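PDB 3GMS: putative NADPH:quinone reductase from Bacillus thuringiensis, which is of unproven function but probably uses NADPH to reduce quinones, as quinone reductases of the medium-chain dehydrogenase/reductase superfamily do. Local coordinates for residues N151-A156 / E183-L188; F161-Q166 / E294-M299; A122-I127 / K324-L329; T131-C136 / F284-R289. One frame throughout, in Å; residues are numbered along the deposited sequence. Where two conformers were deposited one is given.

Contact 1: N151-A156 / E183-L188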
loop_
_atom_site.group_PDB
_atom_site.type_symbol
_atom_site.label_atom_id
_atom_site.label_comp_id
_atom_site.label_asym_id
_atom_site.label_seq_id
_atom_site.Cartn_x
_atom_site.Cartn_y
_atom_site.Cartn_z
ATOM N N ASN A 151 -4.242 -5.769 12.653
ATOM C CA ASN A 151 -3.567 -4.836 13.544
ATOM C C ASN A 151 -2.959 -3.629 12.818
ATOM O O ASN A 151 -3.003 -3.539 11.576
ATOM C CB ASN A 151 -2.569 -5.553 14.483
ATOM C CG ASN A 151 -1.360 -6.159 13.747
ATOM O OD1 ASN A 151 -1.127 -5.850 12.613
ATOM N ND2 ASN A 151 -0.602 -7.016 14.420
ATOM N N ALA A 152 -2.365 -2.711 13.583
ATOM C CA ALA A 152 -1.981 -1.383 13.051
ATOM C C ALA A 152 -3.103 -0.799 12.169
ATOM O O ALA A 152 -2.852 -0.228 11.100
ATOM C CB ALA A 152 -0.623 -1.478 12.278
ATOM N N CYS A 153 -4.348 -0.942 12.631
ATOM C CA CYS A 153 -5.488 -0.730 11.770
ATOM C C CYS A 153 -5.789 0.751 11.578
ATOM O O CYS A 153 -6.602 1.107 10.740
ATOM C CB CYS A 153 -6.710 -1.497 12.263
ATOM S SG CYS A 153 -7.917 -1.970 10.974
ATOM N N GLY A 154 -5.119 1.608 12.332
ATOM C CA GLY A 154 -5.255 3.059 12.105
ATOM C C GLY A 154 -4.511 3.539 10.853
ATOM O O GLY A 154 -4.614 4.696 10.469
ATOM N N SER A 155 -3.761 2.655 10.222
ATOM C CA SER A 155 -3.088 2.946 8.948
ATOM C C SER A 155 -4.037 3.201 7.751
ATOM O O SER A 155 -5.241 2.924 7.817
ATOM C CB SER A 155 -2.194 1.770 8.626
ATOM O OG SER A 155 -2.992 0.620 8.426
ATOM N N ALA A 156 -3.480 3.675 6.622
ATOM C CA ALA A 156 -4.257 3.811 5.404
ATOM C C ALA A 156 -4.897 2.492 5.029
ATOM O O ALA A 156 -6.090 2.458 4.669
ATOM C CB ALA A 156 -3.385 4.299 4.201
ATOM N N GLU A 183 -13.144 6.302 15.789
ATOM C CA GLU A 183 -14.382 6.818 15.210
ATOM C C GLU A 183 -14.417 6.606 13.705
ATOM O O GLU A 183 -15.421 6.124 13.177
ATOM C CB GLU A 183 -14.617 8.303 15.565
ATOM C CG GLU A 183 -15.828 8.945 14.820
ATOM C CD GLU A 183 -17.195 8.419 15.297
ATOM O OE1 GLU A 183 -17.248 7.782 16.372
ATOM O OE2 GLU A 183 -18.224 8.656 14.611
ATOM N N GLU A 184 -13.306 6.932 13.032
ATOM C CA GLU A 184 -13.236 6.795 11.587
ATOM C C GLU A 184 -13.411 5.317 11.196
ATOM O O GLU A 184 -14.233 5.007 10.333
ATOM C CB GLU A 184 -11.929 7.369 11.038
ATOM C CG GLU A 184 -11.676 8.863 11.403
ATOM C CD GLU A 184 -10.786 9.072 12.648
ATOM O OE1 GLU A 184 -11.173 8.695 13.816
ATOM O OE2 GLU A 184 -9.694 9.675 12.446
ATOM N N LEU A 185 -12.686 4.425 11.875
ATOM C CA LEU A 185 -12.819 2.972 11.576
ATOM C C LEU A 185 -14.247 2.460 11.750
ATOM O O LEU A 185 -14.793 1.777 10.864
ATOM C CB LEU A 185 -11.820 2.135 12.386
ATOM C CG LEU A 185 -10.354 2.352 12.035
ATOM C CD1 LEU A 185 -9.481 1.721 13.048
ATOM C CD2 LEU A 185 -10.112 1.757 10.599
ATOM N N LEU A 186 -14.900 2.804 12.867
ATOM C CA LEU A 186 -16.300 2.426 12.997
ATOM C C LEU A 186 -17.208 2.968 11.888
ATOM O O LEU A 186 -18.003 2.209 11.338
ATOM C CB LEU A 186 -16.881 2.782 14.380
ATOM C CG LEU A 186 -16.117 2.137 15.536
ATOM C CD1 LEU A 186 -16.450 2.870 16.815
ATOM C CD2 LEU A 186 -16.459 0.628 15.644
ATOM N N ARG A 187 -17.075 4.267 11.566
ATOM C CA ARG A 187 -17.818 4.885 10.463
ATOM C C ARG A 187 -17.643 4.151 9.165
ATOM O O ARG A 187 -18.604 3.979 8.403
ATOM C CB ARG A 187 -17.368 6.324 10.213
ATOM C CG ARG A 187 -17.974 7.307 11.140
ATOM C CD ARG A 187 -17.758 8.730 10.649
ATOM N NE ARG A 187 -18.173 9.651 11.706
ATOM C CZ ARG A 187 -18.333 10.967 11.555
ATOM N NH1 ARG A 187 -18.119 11.535 10.377
ATOM N NH2 ARG A 187 -18.718 11.710 12.593
ATOM N N LEU A 188 -16.402 3.746 8.908
ATOM C CA LEU A 188 -16.065 3.088 7.653
ATOM C C LEU A 188 -16.537 1.648 7.635
ATOM O O LEU A 188 -16.592 1.037 6.578
ATOM C CB LEU A 188 -14.550 3.169 7.363
ATOM C CG LEU A 188 -14.089 4.593 6.980
ATOM C CD1 LEU A 188 -12.593 4.722 7.081
ATOM C CD2 LEU A 188 -14.566 4.971 5.574
#
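Gly154 and Leu185 bring the two backbones closest, with 7.6 Å between their CA atoms. Residues 151-156 form the loop between strand 147-150 and helix 156-168. Within it, Ala152 to Ser155 make a type I beta turn. Residues 183-188 make up nearly all of the short helix 182-188. One leucine carries the contact. Its CG lies anti to its own carbonyl carbon (chi1 -67°), and both methyls then reach the carbonyl of Cys153. Leu185 CD2 is 3.6 Å from Cys153 O, and Leu185 CD1 is 3.7 Å from the same oxygen. The oxygen thus faces the open end of the leucine fork. Leu185 CD1 also packs on Cys153 CB at 4.3 Å. Ala174 of strand 171-176 touches both side chains.

The turn is held from within. Ala152 O accepts from Ser155 N and, at 2.8 Å, from Ser155 OG. Ser155 is the N-cap of helix 156-168, and its OG also bonds to Gly158 N. Asn151 fixes the start of the loop through Asp219 and Ser220. A turn between the first strand of a parallel sheet and the following helix is the place where Rossmann folds usually bind the dinucleotide, consistent with an NADPH-dependent reductase.

Contact 2: F161-Q166 / E294-M299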
loop_
_atom_site.group_PDB
_atom_site.type_symbol
_atom_site.label_atom_id
_atom_site.label_comp_id
_atom_site.label_asym_id
_atom_site.label_seq_id
_atom_site.Cartn_x
_atom_site.Cartn_y
_atom_site.Cartn_z
ATOM N N PHE A 161 -9.449 -1.947 4.849
ATOM C CA PHE A 161 -10.002 -3.219 5.324
ATOM C C PHE A 161 -11.406 -3.004 5.937
ATOM O O PHE A 161 -12.317 -3.811 5.737
ATOM C CB PHE A 161 -9.050 -3.868 6.327
ATOM C CG PHE A 161 -7.863 -4.564 5.686
ATOM C CD1 PHE A 161 -8.044 -5.659 4.835
ATOM C CD2 PHE A 161 -6.573 -4.143 5.962
ATOM C CE1 PHE A 161 -6.928 -6.302 4.245
ATOM C CE2 PHE A 161 -5.462 -4.793 5.383
ATOM C CZ PHE A 161 -5.653 -5.894 4.519
ATOM N N ALA A 162 -11.574 -1.884 6.647
ATOM C CA ALA A 162 -12.882 -1.548 7.255
ATOM C C ALA A 162 -13.940 -1.427 6.180
ATOM O O ALA A 162 -15.031 -1.994 6.283
ATOM C CB ALA A 162 -12.792 -0.276 8.085
ATOM N N GLN A 163 -13.620 -0.718 5.098
ATOM C CA GLN A 163 -14.564 -0.617 4.005
ATOM C C GLN A 163 -14.796 -1.929 3.265
ATOM O O GLN A 163 -15.941 -2.250 2.898
ATOM C CB GLN A 163 -14.098 0.470 3.013
ATOM C CG GLN A 163 -14.068 1.868 3.646
ATOM C CD GLN A 163 -13.384 2.867 2.723
ATOM O OE1 GLN A 163 -13.981 3.323 1.767
ATOM N NE2 GLN A 163 -12.112 3.192 3.013
ATOM N N LEU A 164 -13.723 -2.669 2.978
ATOM C CA LEU A 164 -13.881 -3.980 2.346
ATOM C C LEU A 164 -14.760 -4.953 3.171
ATOM O O LEU A 164 -15.451 -5.802 2.592
ATOM C CB LEU A 164 -12.522 -4.611 2.068
ATOM C CG LEU A 164 -11.804 -3.943 0.882
ATOM C CD1 LEU A 164 -10.365 -4.469 0.839
ATOM C CD2 LEU A 164 -12.501 -4.204 -0.449
ATOM N N SER A 165 -14.754 -4.813 4.489
ATOM C CA SER A 165 -15.642 -5.691 5.282
ATOM C C SER A 165 -17.131 -5.500 4.889
ATOM O O SER A 165 -17.909 -6.457 4.882
ATOM C CB SER A 165 -15.411 -5.527 6.778
ATOM O OG SER A 165 -15.977 -4.330 7.293
ATOM N N GLN A 166 -17.507 -4.262 4.566
ATOM C CA GLN A 166 -18.864 -3.933 4.145
ATOM C C GLN A 166 -19.094 -4.398 2.750
ATOM O O GLN A 166 -20.115 -5.039 2.493
ATOM C CB GLN A 166 -19.147 -2.427 4.272
ATOM C CG GLN A 166 -18.929 -1.960 5.709
ATOM C CD GLN A 166 -19.866 -2.679 6.707
ATOM O OE1 GLN A 166 -21.043 -2.885 6.424
ATOM N NE2 GLN A 166 -19.344 -3.028 7.871
ATOM N N GLU A 294 -18.315 5.075 -5.036
ATOM C CA GLU A 294 -18.188 5.510 -3.640
ATOM C C GLU A 294 -18.265 4.401 -2.560
ATOM O O GLU A 294 -18.555 4.682 -1.398
ATOM C CB GLU A 294 -19.153 6.680 -3.367
ATOM C CG GLU A 294 -18.741 7.945 -4.160
ATOM C CD GLU A 294 -19.679 9.143 -3.977
ATOM O OE1 GLU A 294 -20.905 8.953 -3.862
ATOM O OE2 GLU A 294 -19.176 10.287 -3.985
ATOM N N GLN A 295 -17.938 3.161 -2.931
ATOM C CA GLN A 295 -17.842 2.037 -1.979
ATOM C C GLN A 295 -16.493 2.038 -1.281
ATOM O O GLN A 295 -16.338 1.567 -0.152
ATOM C CB GLN A 295 -18.050 0.720 -2.709
ATOM C CG GLN A 295 -19.470 0.581 -3.245
ATOM C CD GLN A 295 -19.602 -0.578 -4.164
ATOM O OE1 GLN A 295 -19.513 -0.426 -5.376
ATOM N NE2 GLN A 295 -19.768 -1.760 -3.606
ATOM N N LEU A 296 -15.518 2.585 -1.979
ATOM C CA LEU A 296 -14.174 2.707 -1.470
ATOM C C LEU A 296 -13.701 4.173 -1.517
ATOM O O LEU A 296 -13.776 4.801 -2.556
ATOM C CB LEU A 296 -13.285 1.854 -2.356
ATOM C CG LEU A 296 -12.006 1.272 -1.785
ATOM C CD1 LEU A 296 -12.232 0.527 -0.468
ATOM C CD2 LEU A 296 -11.406 0.346 -2.860
ATOM N N ARG A 297 -13.211 4.703 -0.403
ATOM C CA ARG A 297 -12.699 6.064 -0.377
ATOM C C ARG A 297 -11.318 6.073 0.258
ATOM O O ARG A 297 -11.043 5.279 1.164
ATOM C CB ARG A 297 -13.617 6.980 0.449
ATOM C CG ARG A 297 -15.027 7.137 -0.133
ATOM C CD ARG A 297 -15.852 8.040 0.770
ATOM N NE ARG A 297 -16.288 7.301 1.955
ATOM C CZ ARG A 297 -16.575 7.855 3.132
ATOM N NH1 ARG A 297 -16.476 9.171 3.302
ATOM N NH2 ARG A 297 -16.977 7.090 4.141
ATOM N N PHE A 298 -10.446 6.960 -0.226
ATOM C CA PHE A 298 -9.055 6.913 0.239
ATOM C C PHE A 298 -8.835 8.005 1.258
ATOM O O PHE A 298 -9.792 8.724 1.604
ATOM C CB PHE A 298 -8.046 6.955 -0.931
ATOM C CG PHE A 298 -8.211 5.839 -1.929
ATOM C CD1 PHE A 298 -8.652 4.570 -1.536
ATOM C CD2 PHE A 298 -7.907 6.049 -3.277
ATOM C CE1 PHE A 298 -8.828 3.531 -2.469
ATOM C CE2 PHE A 298 -8.041 5.017 -4.200
ATOM C CZ PHE A 298 -8.510 3.734 -3.790
ATOM N N MET A 299 -7.595 8.128 1.743
ATOM C CA MET A 299 -7.278 9.117 2.769
ATOM C C MET A 299 -7.358 10.554 2.247
ATOM O O MET A 299 -7.074 10.839 1.104
ATOM C CB MET A 299 -5.900 8.847 3.380
ATOM C CG MET A 299 -5.670 7.427 3.848
ATOM S SD MET A 299 -6.471 7.040 5.431
ATOM C CE MET A 299 -6.074 8.509 6.384
HETATM O O HOH W 1 -17.775 0.310 1.703
#
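Gln163 reaches out of helix 156-168 and grips the backbone of residues 294-299, the loop between helix 277-292 and strand 301-306. The CA atoms of Gln163 and Leu296 are 6.4 Å apart. At the root of the side chain, Gln163 CB lies 4.0 Å from Leu296 CD1. It is also near the carbonyl oxygen of Gln295. From CG the chain runs extended (chi2 170°), which carries the amide straight to Arg297. On the way, Gln163 CG packs against Leu188 of helix 182-188.

The amide then pairs with both polar backbone atoms of one residue. Gln163 OE1 accepts from Arg297 N at 2.7 Å, and the N-H lies in the carbonyl plane on a lone pair. Gln163 NE2 donates to Arg297 O at 3.0 Å, with a nearly straight N-H angle of 167°. That oxygen is almost in the amide plane, so the two bonds together fix the rotation of the amide. NE2 has a further acceptor in His159 O, one turn back in its own helix. A water adds an indirect link, donating to Gln295 O at 2.7 Å and only weakly to Gln163 O.

The amide thus meets a single residue much as a neighbouring peptide would, though residues 294-299 are not a regular strand. It ties a helix of the Rossmann-type nucleotide-binding domain to the chain leading out of it toward strand 301-306.

Contact 3: A122-I127 / K324-L329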
loop_
_atom_site.group_PDB
_atom_site.type_symbol
_atom_site.label_atom_id
_atom_site.label_comp_id
_atom_site.label_asym_id
_atom_site.label_seq_id
_atom_site.Cartn_x
_atom_site.Cartn_y
_atom_site.Cartn_z
ATOM N N ALA A 122 -6.483 9.038 -7.416
ATOM C CA ALA A 122 -5.772 8.153 -8.320
ATOM C C ALA A 122 -4.364 7.799 -7.831
ATOM O O ALA A 122 -3.900 6.651 -7.948
ATOM C CB ALA A 122 -5.688 8.802 -9.738
ATOM N N ALA A 123 -3.712 8.779 -7.236
ATOM C CA ALA A 123 -2.352 8.599 -6.774
ATOM C C ALA A 123 -2.238 7.585 -5.610
ATOM O O ALA A 123 -1.118 7.265 -5.160
ATOM C CB ALA A 123 -1.776 9.979 -6.370
ATOM N N GLN A 124 -3.382 7.154 -5.072
ATOM C CA GLN A 124 -3.433 6.234 -3.932
ATOM C C GLN A 124 -4.023 4.881 -4.290
ATOM O O GLN A 124 -4.255 4.023 -3.396
ATOM C CB GLN A 124 -4.227 6.854 -2.770
ATOM C CG GLN A 124 -3.624 8.109 -2.159
ATOM C CD GLN A 124 -4.557 8.635 -1.092
ATOM O OE1 GLN A 124 -4.612 8.086 -0.003
ATOM N NE2 GLN A 124 -5.368 9.617 -1.440
ATOM N N MET A 125 -4.205 4.644 -5.602
ATOM C CA MET A 125 -4.972 3.485 -6.074
ATOM C C MET A 125 -4.249 2.124 -5.983
ATOM O O MET A 125 -4.903 1.085 -5.978
ATOM C CB MET A 125 -5.433 3.720 -7.525
ATOM C CG MET A 125 -6.463 2.695 -8.134
ATOM S SD MET A 125 -8.173 2.910 -7.507
ATOM C CE MET A 125 -8.500 4.544 -8.059
ATOM N N TYR A 126 -2.920 2.145 -5.913
ATOM C CA TYR A 126 -2.126 0.931 -6.096
ATOM C C TYR A 126 -1.817 0.211 -4.801
ATOM O O TYR A 126 -2.418 -0.784 -4.483
ATOM C CB TYR A 126 -0.858 1.281 -6.862
ATOM C CG TYR A 126 0.148 0.158 -7.111
ATOM C CD1 TYR A 126 -0.243 -1.203 -7.223
ATOM C CD2 TYR A 126 1.489 0.490 -7.308
ATOM C CE1 TYR A 126 0.716 -2.191 -7.484
ATOM C CE2 TYR A 126 2.453 -0.481 -7.578
ATOM C CZ TYR A 126 2.050 -1.819 -7.667
ATOM O OH TYR A 126 2.995 -2.789 -7.929
ATOM N N ILE A 127 -0.888 0.720 -4.010
ATOM C CA ILE A 127 -0.293 -0.129 -3.003
ATOM C C ILE A 127 -1.265 -0.632 -1.917
ATOM O O ILE A 127 -1.379 -1.833 -1.720
ATOM C CB ILE A 127 0.943 0.590 -2.335
ATOM C CG1 ILE A 127 2.070 0.767 -3.380
ATOM C CG2 ILE A 127 1.481 -0.246 -1.186
ATOM C CD1 ILE A 127 2.677 -0.534 -3.863
ATOM N N LYS A 324 -3.470 13.332 10.687
ATOM C CA LYS A 324 -4.033 12.308 9.792
ATOM C C LYS A 324 -3.925 12.732 8.331
ATOM O O LYS A 324 -3.963 13.934 8.020
ATOM C CB LYS A 324 -5.499 11.987 10.147
ATOM N N GLY A 325 -3.806 11.745 7.448
ATOM C CA GLY A 325 -3.822 12.002 6.013
ATOM C C GLY A 325 -2.520 11.736 5.299
ATOM O O GLY A 325 -1.471 11.586 5.917
ATOM N N LYS A 326 -2.603 11.715 3.972
ATOM C CA LYS A 326 -1.491 11.413 3.102
ATOM C C LYS A 326 -0.697 12.661 2.649
ATOM O O LYS A 326 -1.296 13.657 2.284
ATOM C CB LYS A 326 -2.080 10.706 1.878
ATOM C CG LYS A 326 -1.061 9.989 1.042
ATOM C CD LYS A 326 -0.463 8.771 1.772
ATOM C CE LYS A 326 -1.346 7.558 1.694
ATOM N NZ LYS A 326 -0.601 6.377 2.181
ATOM N N VAL A 327 0.644 12.599 2.692
ATOM C CA VAL A 327 1.475 13.658 2.188
ATOM C C VAL A 327 1.811 13.340 0.729
ATOM O O VAL A 327 2.061 12.190 0.400
ATOM C CB VAL A 327 2.783 13.735 2.998
ATOM C CG1 VAL A 327 3.697 14.869 2.447
ATOM C CG2 VAL A 327 2.446 13.972 4.497
ATOM N N PHE A 328 1.781 14.327 -0.142
ATOM C CA PHE A 328 2.080 14.100 -1.564
ATOM C C PHE A 328 3.174 14.969 -2.105
ATOM O O PHE A 328 3.368 16.112 -1.638
ATOM C CB PHE A 328 0.816 14.386 -2.413
ATOM C CG PHE A 328 -0.353 13.498 -2.103
ATOM C CD1 PHE A 328 -0.604 12.351 -2.881
ATOM C CD2 PHE A 328 -1.242 13.812 -1.074
ATOM C CE1 PHE A 328 -1.693 11.542 -2.595
ATOM C CE2 PHE A 328 -2.336 12.969 -0.762
ATOM C CZ PHE A 328 -2.564 11.843 -1.539
ATOM N N LEU A 329 3.821 14.451 -3.161
ATOM C CA LEU A 329 4.804 15.190 -3.954
ATOM C C LEU A 329 4.162 15.560 -5.244
ATOM O O LEU A 329 3.699 14.682 -5.979
ATOM C CB LEU A 329 6.028 14.314 -4.251
ATOM C CG LEU A 329 6.889 13.957 -3.026
ATOM C CD1 LEU A 329 7.870 12.814 -3.307
ATOM C CD2 LEU A 329 7.604 15.203 -2.347
#
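This is a buried side-chain contact between a loop and a strand, made by Ala123 and Gln124 against Lys326 and Phe328. The loop links helix 119-122 to helix 127-139 and includes a type I beta turn from Ala122 to Met125. The strand is 326-330, part of the mixed sheet of the GroES-like domain. The backbones stay well apart, with 8.8 Å between the CA atoms of Ala123 and Phe328. Side chains span the gap.

Gln124 does most of the work. Its chain is extended beyond CG (chi2 177°) and crosses the Phe328 side chain at about a right angle. Gln124 NE2 sits at the edge of the phenyl ring, near its plane, 3.6 Å from Phe328 CZ. The amide plane is turned 76° from the ring. Gln124 CG follows at 3.9 Å from the same CZ. Ala123 CB packs on Phe328 CE1 at 4.1 Å.

Lys326 passes Gln124 in the opposite direction, and its CE lies 3.7 Å from Gln124 OE1. This is packing of the aliphatic chain. The lysine chain is bent twice, and its ammonium is taken by Asn45 OD1. The amide nitrogen of Gln124 donates to Phe120 O and to Met299 O, which hold the group in place beside the ring.

Phe120 also meets the Phe328 ring edge-to-face. Val41 and Pro43, from strand 34-43, pack on Phe328, and Val301 touches it from strand 301-306. On its own sheet, strand 326-330 runs antiparallel to 34-43 and parallel to 301-306.

Contact 4: T131-C136 / F284-R289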
loop_
_atom_site.group_PDB
_atom_site.type_symbol
_atom_site.label_atom_id
_atom_site.label_comp_id
_atom_site.label_asym_id
_atom_site.label_seq_id
_atom_site.Cartn_x
_atom_site.Cartn_y
_atom_site.Cartn_z
ATOM N N THR A 131 -3.276 -4.383 -2.211
ATOM C CA THR A 131 -2.925 -5.259 -1.094
ATOM C C THR A 131 -4.160 -5.678 -0.284
ATOM O O THR A 131 -4.359 -6.897 0.001
ATOM C CB THR A 131 -1.850 -4.634 -0.172
ATOM O OG1 THR A 131 -0.652 -4.426 -0.935
ATOM C CG2 THR A 131 -1.511 -5.595 0.991
ATOM N N ALA A 132 -5.000 -4.705 0.061
ATOM C CA ALA A 132 -6.196 -5.007 0.835
ATOM C C ALA A 132 -7.147 -5.922 0.019
ATOM O O ALA A 132 -7.637 -6.920 0.544
ATOM C CB ALA A 132 -6.913 -3.702 1.290
ATOM N N TRP A 133 -7.361 -5.601 -1.256
ATOM C CA TRP A 133 -8.275 -6.360 -2.121
ATOM C C TRP A 133 -7.823 -7.802 -2.356
ATOM O O TRP A 133 -8.632 -8.754 -2.259
ATOM C CB TRP A 133 -8.410 -5.696 -3.482
ATOM C CG TRP A 133 -9.314 -6.491 -4.432
ATOM C CD1 TRP A 133 -8.911 -7.265 -5.478
ATOM C CD2 TRP A 133 -10.737 -6.567 -4.395
ATOM N NE1 TRP A 133 -10.014 -7.806 -6.122
ATOM C CE2 TRP A 133 -11.143 -7.405 -5.465
ATOM C CE3 TRP A 133 -11.717 -5.991 -3.578
ATOM C CZ2 TRP A 133 -12.498 -7.701 -5.728
ATOM C CZ3 TRP A 133 -13.072 -6.275 -3.847
ATOM C CH2 TRP A 133 -13.437 -7.129 -4.919
ATOM N N VAL A 134 -6.555 -7.940 -2.735
ATOM C CA VAL A 134 -5.964 -9.251 -2.979
ATOM C C VAL A 134 -5.933 -10.163 -1.725
ATOM O O VAL A 134 -6.351 -11.316 -1.805
ATOM C CB VAL A 134 -4.617 -9.158 -3.728
ATOM C CG1 VAL A 134 -3.962 -10.529 -3.846
ATOM C CG2 VAL A 134 -4.842 -8.609 -5.145
ATOM N N THR A 135 -5.437 -9.646 -0.603
ATOM C CA THR A 135 -5.380 -10.438 0.643
ATOM C C THR A 135 -6.797 -10.900 1.029
ATOM O O THR A 135 -6.998 -12.083 1.351
ATOM C CB THR A 135 -4.651 -9.697 1.816
ATOM O OG1 THR A 135 -5.267 -8.415 2.029
ATOM C CG2 THR A 135 -3.115 -9.475 1.496
ATOM N N CYS A 136 -7.791 -10.003 0.937
ATOM C CA CYS A 136 -9.194 -10.367 1.225
ATOM C C CYS A 136 -9.791 -11.381 0.233
ATOM O O CYS A 136 -10.446 -12.340 0.645
ATOM C CB CYS A 136 -10.117 -9.127 1.312
ATOM S SG CYS A 136 -9.824 -8.136 2.818
ATOM N N PHE A 284 -7.470 -3.784 -11.420
ATOM C CA PHE A 284 -7.527 -2.318 -11.295
ATOM C C PHE A 284 -8.869 -1.783 -11.786
ATOM O O PHE A 284 -9.428 -0.861 -11.187
ATOM C CB PHE A 284 -6.386 -1.632 -12.024
ATOM C CG PHE A 284 -5.171 -1.451 -11.172
ATOM C CD1 PHE A 284 -4.174 -2.382 -11.193
ATOM C CD2 PHE A 284 -5.083 -0.360 -10.293
ATOM C CE1 PHE A 284 -3.022 -2.214 -10.367
ATOM C CE2 PHE A 284 -3.951 -0.165 -9.486
ATOM C CZ PHE A 284 -2.924 -1.112 -9.528
ATOM N N ARG A 285 -9.416 -2.382 -12.845
ATOM C CA ARG A 285 -10.715 -1.882 -13.338
ATOM C C ARG A 285 -11.762 -2.013 -12.275
ATOM O O ARG A 285 -12.640 -1.161 -12.154
ATOM C CB ARG A 285 -11.130 -2.583 -14.647
ATOM C CG ARG A 285 -10.511 -1.916 -15.839
ATOM C CD ARG A 285 -11.130 -2.406 -17.170
ATOM N NE ARG A 285 -10.560 -3.700 -17.504
ATOM C CZ ARG A 285 -9.363 -3.873 -18.074
ATOM N NH1 ARG A 285 -8.603 -2.831 -18.419
ATOM N NH2 ARG A 285 -8.930 -5.094 -18.317
ATOM N N HIS A 286 -11.630 -3.064 -11.472
ATOM C CA HIS A 286 -12.512 -3.306 -10.384
ATOM C C HIS A 286 -12.408 -2.324 -9.234
ATOM O O HIS A 286 -13.442 -1.847 -8.728
ATOM C CB HIS A 286 -12.404 -4.743 -9.842
ATOM C CG HIS A 286 -13.499 -5.053 -8.878
ATOM N ND1 HIS A 286 -14.821 -5.143 -9.265
ATOM C CD2 HIS A 286 -13.499 -5.154 -7.527
ATOM C CE1 HIS A 286 -15.576 -5.363 -8.205
ATOM N NE2 HIS A 286 -14.799 -5.373 -7.138
ATOM N N LEU A 287 -11.181 -2.032 -8.818
ATOM C CA LEU A 287 -10.963 -1.037 -7.758
ATOM C C LEU A 287 -11.483 0.322 -8.225
ATOM O O LEU A 287 -12.132 1.014 -7.455
ATOM C CB LEU A 287 -9.465 -0.919 -7.435
ATOM C CG LEU A 287 -8.788 -2.153 -6.823
ATOM C CD1 LEU A 287 -7.264 -1.923 -6.861
ATOM C CD2 LEU A 287 -9.236 -2.324 -5.422
ATOM N N ILE A 288 -11.227 0.657 -9.496
ATOM C CA ILE A 288 -11.673 1.942 -10.052
ATOM C C ILE A 288 -13.215 2.033 -9.973
ATOM O O ILE A 288 -13.744 3.062 -9.555
ATOM C CB ILE A 288 -11.144 2.134 -11.475
ATOM C CG1 ILE A 288 -9.626 2.457 -11.427
ATOM C CG2 ILE A 288 -11.966 3.195 -12.244
ATOM C CD1 ILE A 288 -8.955 2.366 -12.810
ATOM N N ARG A 289 -13.924 0.963 -10.352
ATOM C CA ARG A 289 -15.390 0.938 -10.189
ATOM C C ARG A 289 -15.822 1.159 -8.743
ATOM O O ARG A 289 -16.763 1.914 -8.497
ATOM C CB ARG A 289 -16.023 -0.366 -10.696
ATOM C CG ARG A 289 -15.645 -0.754 -12.088
ATOM C CD ARG A 289 -15.767 0.352 -13.093
ATOM N NE ARG A 289 -15.435 -0.213 -14.399
ATOM C CZ ARG A 289 -14.226 -0.200 -14.947
ATOM N NH1 ARG A 289 -13.212 0.423 -14.351
ATOM N NH2 ARG A 289 -14.052 -0.780 -16.134
#
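Trp133 and His286 meet closely between helices 127-139 and 277-292. Trp133 CH2 is 3.1 Å from His286 NE2, and His286 CD2 is 3.3 Å from Trp133 CZ2. His286 CD2 lies over one face of the indole, toward its rim, 3.2 Å above the plane. The planes are inclined at 43° and the centroids of the imidazole and the six-membered indole ring are 4.5 Å apart. The pair is thus oblique, and the two side chains cross at about a right angle.

Both residues reach out in the same way. In each, CG lies anti to the backbone N, at chi1 178° for Trp133 and -170° for His286. Both rings are thereby sent into the space between the helices. Nearer the helix axes, Leu287 covers the root of the indole. Its CD2 packs on Trp133 CB at 4.0 Å.

Around this core, Thr283 and Leu290 of helix 277-292 also touch Trp133. Leu164 of helix 156-168 packs against it too, so the tryptophan sits among three helices. Within helix 127-139, Thr131 O accepts from Thr135 N and from Thr135 OG1, the latter at 2.7 Å. These two donors approach from opposite faces of the carbonyl plane. Phe161, again from helix 156-168, touches Thr135. Arg285, next to His286, forms a salt bridge with Glu282 one turn back.

The contact is helix-to-helix packing through side chains. It joins the helix that precedes the parallel Rossmann-type sheet to the long helix 277-292, the second helix after its last strand.

Overall arrangement
Contacts 1 and 2 lie on the same side of the chain's centre, with centres about 10 Å apart. Leu188 joins them, its CD2 packing 3.5 Å from Arg297 NH2. Contact 2 is about 11 Å from contact 4, centre to centre, and helix 156-168 bridges them. Leu164 CD1 there meets Ala132 CB at 3.6 Å. Contact 3 closes the longest loop of the four, with the other three nested inside it. It touches contact 4 where Tyr126 meets Phe284, and contact 2 where Phe298 CZ lies 3.8 Å from Met125 SD. Contacts 1 and 4 do not touch. The turn of contact 1 lies at the probable dinucleotide site, and its Ala156 CB is 4.0 Å from Lys326 NZ of contact 3.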